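Local coordinates for protein inositol-1-monophosphatase (Nostoc sp., PDB 5ZHH) that probably hydrolyses inositol monophosphates to free inositol and phosphate, at residues Tyr172-Leu178 and Leu260-Leu266; Gly205-Ile211 and Gly243-Thr248. All coordinates share one frame; numbering follows the deposited sequence.

Contact 1. Residues Tyr172-Leu178 and Leu260-Leu266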
# COMPACT_ATOMS: atom_id res chain seq x y z
N TYR A 172 -34.76 -4.05 -13.60
CA TYR A 172 -34.48 -5.48 -13.68
C TYR A 172 -34.50 -5.98 -15.11
O TYR A 172 -33.65 -6.79 -15.51
CB TYR A 172 -35.49 -6.28 -12.86
CG TYR A 172 -35.46 -6.03 -11.38
CD1 TYR A 172 -34.40 -5.36 -10.79
CD2 TYR A 172 -36.48 -6.49 -10.57
CE1 TYR A 172 -34.37 -5.12 -9.43
CE2 TYR A 172 -36.46 -6.27 -9.21
CZ TYR A 172 -35.40 -5.59 -8.65
OH TYR A 172 -35.37 -5.36 -7.29
N ALA A 173 -35.49 -5.54 -15.90
CA ALA A 173 -35.57 -5.96 -17.29
C ALA A 173 -34.31 -5.57 -18.06
O ALA A 173 -33.79 -6.37 -18.85
CB ALA A 173 -36.81 -5.36 -17.96
N GLU A 174 -33.82 -4.35 -17.84
CA GLU A 174 -32.57 -3.92 -18.46
C GLU A 174 -31.40 -4.81 -18.03
O GLU A 174 -30.58 -5.22 -18.86
CB GLU A 174 -32.27 -2.46 -18.10
CG GLU A 174 -33.11 -1.41 -18.83
CD GLU A 174 -34.52 -1.22 -18.26
OE1 GLU A 174 -34.90 -1.91 -17.29
OE2 GLU A 174 -35.26 -0.36 -18.80
N PHE A 175 -31.31 -5.12 -16.73
CA PHE A 175 -30.22 -5.95 -16.23
C PHE A 175 -30.23 -7.32 -16.90
O PHE A 175 -29.19 -7.83 -17.33
CB PHE A 175 -30.31 -6.09 -14.71
CG PHE A 175 -29.28 -7.00 -14.13
CD1 PHE A 175 -28.01 -6.53 -13.81
CD2 PHE A 175 -29.57 -8.34 -13.89
CE1 PHE A 175 -27.06 -7.36 -13.26
CE2 PHE A 175 -28.61 -9.19 -13.35
CZ PHE A 175 -27.35 -8.70 -13.04
N CYS A 176 -31.41 -7.94 -17.00
CA CYS A 176 -31.49 -9.25 -17.63
C CYS A 176 -31.15 -9.16 -19.11
O CYS A 176 -30.40 -9.99 -19.63
CB CYS A 176 -32.89 -9.85 -17.43
SG CYS A 176 -33.33 -10.11 -15.71
N HIS A 177 -31.69 -8.15 -19.80
CA HIS A 177 -31.43 -7.98 -21.23
C HIS A 177 -29.94 -7.81 -21.51
O HIS A 177 -29.36 -8.48 -22.37
CB HIS A 177 -32.24 -6.78 -21.74
CG HIS A 177 -32.20 -6.59 -23.23
ND1 HIS A 177 -32.34 -7.62 -24.13
CD2 HIS A 177 -32.09 -5.46 -23.97
CE1 HIS A 177 -32.29 -7.15 -25.36
NE2 HIS A 177 -32.13 -5.84 -25.29
N LEU A 178 -29.28 -6.92 -20.77
CA LEU A 178 -27.86 -6.70 -21.04
C LEU A 178 -26.99 -7.85 -20.55
O LEU A 178 -25.93 -8.11 -21.14
CB LEU A 178 -27.39 -5.37 -20.43
CG LEU A 178 -27.54 -4.16 -21.36
CD1 LEU A 178 -26.95 -4.46 -22.74
CD2 LEU A 178 -28.98 -3.70 -21.47
N LEU A 260 -30.98 -0.50 -24.78
CA LEU A 260 -31.85 0.13 -23.79
C LEU A 260 -33.18 0.56 -24.39
O LEU A 260 -34.20 0.61 -23.68
CB LEU A 260 -31.12 1.31 -23.14
CG LEU A 260 -29.94 0.88 -22.25
CD1 LEU A 260 -29.12 2.08 -21.76
CD2 LEU A 260 -30.43 0.04 -21.07
N MET A 261 -33.20 0.91 -25.68
CA MET A 261 -34.44 1.27 -26.37
C MET A 261 -35.28 0.07 -26.76
O MET A 261 -36.40 0.24 -27.25
CB MET A 261 -34.15 2.08 -27.63
CG MET A 261 -33.50 3.44 -27.39
SD MET A 261 -34.50 4.52 -26.36
CE MET A 261 -33.85 4.20 -24.72
N GLN A 262 -34.75 -1.14 -26.59
CA GLN A 262 -35.40 -2.36 -27.06
C GLN A 262 -35.44 -3.39 -25.96
O GLN A 262 -35.24 -4.59 -26.19
CB GLN A 262 -34.70 -2.90 -28.30
CG GLN A 262 -34.60 -1.89 -29.45
CD GLN A 262 -33.82 -2.42 -30.63
OE1 GLN A 262 -32.99 -3.32 -30.48
NE2 GLN A 262 -34.06 -1.86 -31.81
N VAL A 263 -35.70 -2.95 -24.73
CA VAL A 263 -35.69 -3.85 -23.58
C VAL A 263 -36.99 -4.64 -23.54
O VAL A 263 -38.07 -4.04 -23.43
CB VAL A 263 -35.46 -3.07 -22.28
CG1 VAL A 263 -35.54 -4.01 -21.08
CG2 VAL A 263 -34.12 -2.36 -22.32
N PRO A 264 -36.94 -5.96 -23.59
CA PRO A 264 -38.16 -6.75 -23.40
C PRO A 264 -38.60 -6.68 -21.95
O PRO A 264 -37.76 -6.70 -21.05
CB PRO A 264 -37.73 -8.18 -23.78
CG PRO A 264 -36.43 -8.02 -24.51
CD PRO A 264 -35.78 -6.82 -23.87
N PRO A 265 -39.91 -6.62 -21.69
CA PRO A 265 -40.36 -6.60 -20.29
C PRO A 265 -40.08 -7.95 -19.65
O PRO A 265 -39.87 -8.96 -20.33
CB PRO A 265 -41.86 -6.32 -20.40
CG PRO A 265 -42.24 -6.78 -21.75
CD PRO A 265 -41.03 -6.67 -22.64
N LEU A 266 -40.05 -7.96 -18.31
CA LEU A 266 -39.80 -9.21 -17.60
C LEU A 266 -40.86 -10.25 -17.94
O LEU A 266 -40.56 -11.45 -18.04
CB LEU A 266 -39.73 -8.96 -16.10
CG LEU A 266 -38.45 -8.29 -15.58
CD1 LEU A 266 -38.49 -8.11 -14.07
CD2 LEU A 266 -37.22 -9.08 -16.01
O HOH W 1 -35.53 -7.99 -20.29
O HOH W 2 -34.52 1.29 -20.85
O HOH W 3 -31.85 -5.08 -28.42
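Pro264 CD sits over one face of the His177 imidazole, 3.6 Å from the ring centroid and 14° off its normal, a CH-pi contact. The His177 CG is anti to the backbone N (chi1 -173°), which sends the ring out from the helix to the proline. At the imidazole edge, in the ring plane, a water hydrogen-bonded to His177 NE2 (3.2 Å) also donates to Gln262 OE1. With an alanine here, Pro264 CD is likely to lose the ring face it packs on, and the water shared with Gln262 its partner on the helix. One turn earlier, Ala173 CB packs on Val263 CG1 at 3.6 Å. Leu266 reaches CD1 to Tyr172 CB at 3.7 Å. Glu174, its CG set beside the backbone N by chi1 (-75°), lays that carbon against Val263 CG2 and Leu260 CD2, both at 3.8 Å. No direct hydrogen bond joins the segments; waters link the Ala173 and Pro264 carbonyls, and Glu174 OE2 with Leu260 O. The tail leaving helix 253-261 thus runs along helix 172-181, whose Phe175 stacks on Phe175 of the second subunit, while Glu174, Leu178 and Leu260 touch Trp207 of strand 205-208.

Contact 2. Residues Gly205-Ile211 and Gly243-Thr248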
# COMPACT_ATOMS: atom_id res chain seq x y z
N GLY A 205 -19.11 0.31 -20.07
CA GLY A 205 -20.31 1.13 -20.04
C GLY A 205 -21.07 0.92 -18.75
O GLY A 205 -20.92 -0.09 -18.07
N TYR A 206 -21.90 1.91 -18.45
CA TYR A 206 -22.65 1.99 -17.20
C TYR A 206 -23.96 2.69 -17.50
O TYR A 206 -23.99 3.64 -18.29
CB TYR A 206 -21.82 2.73 -16.13
CG TYR A 206 -22.63 3.37 -15.02
CD1 TYR A 206 -23.29 2.60 -14.07
CD2 TYR A 206 -22.71 4.76 -14.91
CE1 TYR A 206 -24.02 3.19 -13.05
CE2 TYR A 206 -23.44 5.36 -13.89
CZ TYR A 206 -24.09 4.58 -12.97
OH TYR A 206 -24.82 5.17 -11.98
N TRP A 207 -25.05 2.19 -16.92
CA TRP A 207 -26.33 2.88 -17.00
C TRP A 207 -27.05 2.71 -15.68
O TRP A 207 -26.86 1.72 -14.97
CB TRP A 207 -27.20 2.36 -18.16
CG TRP A 207 -27.99 1.14 -17.83
CD1 TRP A 207 -29.30 1.08 -17.42
CD2 TRP A 207 -27.52 -0.21 -17.86
NE1 TRP A 207 -29.67 -0.23 -17.20
CE2 TRP A 207 -28.60 -1.04 -17.47
CE3 TRP A 207 -26.30 -0.81 -18.19
CZ2 TRP A 207 -28.49 -2.43 -17.38
CZ3 TRP A 207 -26.19 -2.19 -18.11
CH2 TRP A 207 -27.28 -2.99 -17.71
N GLU A 208 -27.89 3.69 -15.34
CA GLU A 208 -28.63 3.60 -14.09
C GLU A 208 -29.76 4.62 -14.09
O GLU A 208 -29.66 5.67 -14.74
CB GLU A 208 -27.71 3.83 -12.87
CG GLU A 208 -28.39 3.48 -11.56
CD GLU A 208 -27.43 3.30 -10.40
OE1 GLU A 208 -26.22 3.62 -10.53
OE2 GLU A 208 -27.89 2.83 -9.34
N ARG A 209 -30.84 4.29 -13.39
CA ARG A 209 -31.92 5.23 -13.11
C ARG A 209 -31.99 5.50 -11.61
O ARG A 209 -31.43 4.76 -10.80
CB ARG A 209 -33.27 4.69 -13.60
CG ARG A 209 -33.76 3.46 -12.87
CD ARG A 209 -35.24 3.19 -13.11
NE ARG A 209 -36.10 4.21 -12.51
CZ ARG A 209 -36.49 4.20 -11.24
NH1 ARG A 209 -36.10 3.23 -10.42
NH2 ARG A 209 -37.27 5.17 -10.79
N GLY A 210 -32.66 6.59 -11.26
CA GLY A 210 -32.82 6.94 -9.87
C GLY A 210 -31.56 7.48 -9.22
O GLY A 210 -31.42 7.38 -8.00
N ILE A 211 -30.65 8.06 -10.00
CA ILE A 211 -29.44 8.61 -9.41
C ILE A 211 -29.64 10.09 -9.10
O ILE A 211 -30.55 10.75 -9.62
CB ILE A 211 -28.19 8.39 -10.30
CG1 ILE A 211 -28.41 8.86 -11.74
CG2 ILE A 211 -27.81 6.92 -10.30
CD1 ILE A 211 -28.15 10.34 -11.98
N GLY A 243 -32.66 11.71 -13.37
CA GLY A 243 -32.11 10.59 -12.62
C GLY A 243 -31.61 9.44 -13.46
O GLY A 243 -31.25 8.40 -12.89
N ARG A 244 -31.55 9.59 -14.78
CA ARG A 244 -31.10 8.52 -15.67
C ARG A 244 -29.81 8.93 -16.35
O ARG A 244 -29.63 10.10 -16.72
CB ARG A 244 -32.16 8.17 -16.73
CG ARG A 244 -33.49 7.80 -16.13
CD ARG A 244 -34.56 7.50 -17.17
NE ARG A 244 -35.60 6.67 -16.57
CZ ARG A 244 -35.85 5.41 -16.92
NH1 ARG A 244 -35.17 4.83 -17.90
NH2 ARG A 244 -36.81 4.74 -16.30
N ILE A 245 -28.91 7.97 -16.51
CA ILE A 245 -27.60 8.23 -17.09
C ILE A 245 -27.17 7.02 -17.91
O ILE A 245 -27.39 5.87 -17.51
CB ILE A 245 -26.57 8.58 -15.99
CG1 ILE A 245 -25.20 8.86 -16.63
CG2 ILE A 245 -26.49 7.45 -14.96
CD1 ILE A 245 -24.19 9.52 -15.69
N LEU A 246 -26.57 7.28 -19.07
CA LEU A 246 -25.91 6.27 -19.89
C LEU A 246 -24.49 6.74 -20.14
O LEU A 246 -24.29 7.81 -20.72
CB LEU A 246 -26.64 6.07 -21.22
CG LEU A 246 -25.92 5.24 -22.28
CD1 LEU A 246 -25.69 3.82 -21.75
CD2 LEU A 246 -26.72 5.20 -23.58
N ALA A 247 -23.51 5.96 -19.68
CA ALA A 247 -22.12 6.41 -19.66
C ALA A 247 -21.21 5.29 -20.15
O ALA A 247 -21.15 4.23 -19.54
CB ALA A 247 -21.72 6.84 -18.25
N THR A 248 -20.50 5.53 -21.26
CA THR A 248 -19.75 4.46 -21.91
C THR A 248 -18.41 4.97 -22.40
O THR A 248 -18.10 6.16 -22.33
CB THR A 248 -20.51 3.86 -23.11
OG1 THR A 248 -20.47 4.79 -24.20
CG2 THR A 248 -21.97 3.55 -22.75
O HOH W 4 -36.68 6.78 -13.83
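Two neighbouring antiparallel strands of a five-stranded mixed sheet, 205-208 and 245-248, meet here, their axes 4.5 Å apart and at 174°. Tyr206 with Ala247 and Glu208 with Ile245 are hydrogen-bonded pairs; Ala247 N reaches Tyr206 O at 2.7 Å. Beyond the strands the ladder is prolonged by Ile211 N, which donates to Gly243 O at 3.0 Å. Gly210 and Gly243 both have positive phi, which favours glycine. On the face bearing Tyr206 and Ile245, the tyrosine CE2 lies 3.8 Å from Ile245 CG2, the two side chains crossing at about a right angle, while Ala247 CB sits at the ring edge. With chi1 at 156° the Tyr206 ring swings away from its own N and runs along this face to Glu208, where OH donates to OE1 at 2.5 Å on the anti side. In the loop residues beyond the strands, Arg209 CB lies over one face of the Arg244 guanidinium, and a water accepts from both NE atoms. Asp163 pairs with Arg209 and Asp169 with Arg244, so these acids probably offset the closeness of the two like charges; along the strands, by contrast, backbone bonds and apolar side chains carry the contact.

Overall arrangement
Contact 2 is the more deeply buried, its centre about 9 Å from the chain centre with 10 of 13 touching residues buried; contact 1 lies about 22 Å out, with 5 of 12. Their chemistry follows this: five direct backbone hydrogen bonds join 205-211 to 243-248, whereas 172-178 and 260-266 meet through apolar groups and bridging waters. Strand 245-248 of contact 2 leads into helix 253-261, whose last residues open the 260-266 segment of contact 1. The centres are about 14 Å apart, and the two meet where Leu260 CD1 packs on Leu246 CD1 at 3.8 Å. Of the two, contact 1 alone reaches another subunit.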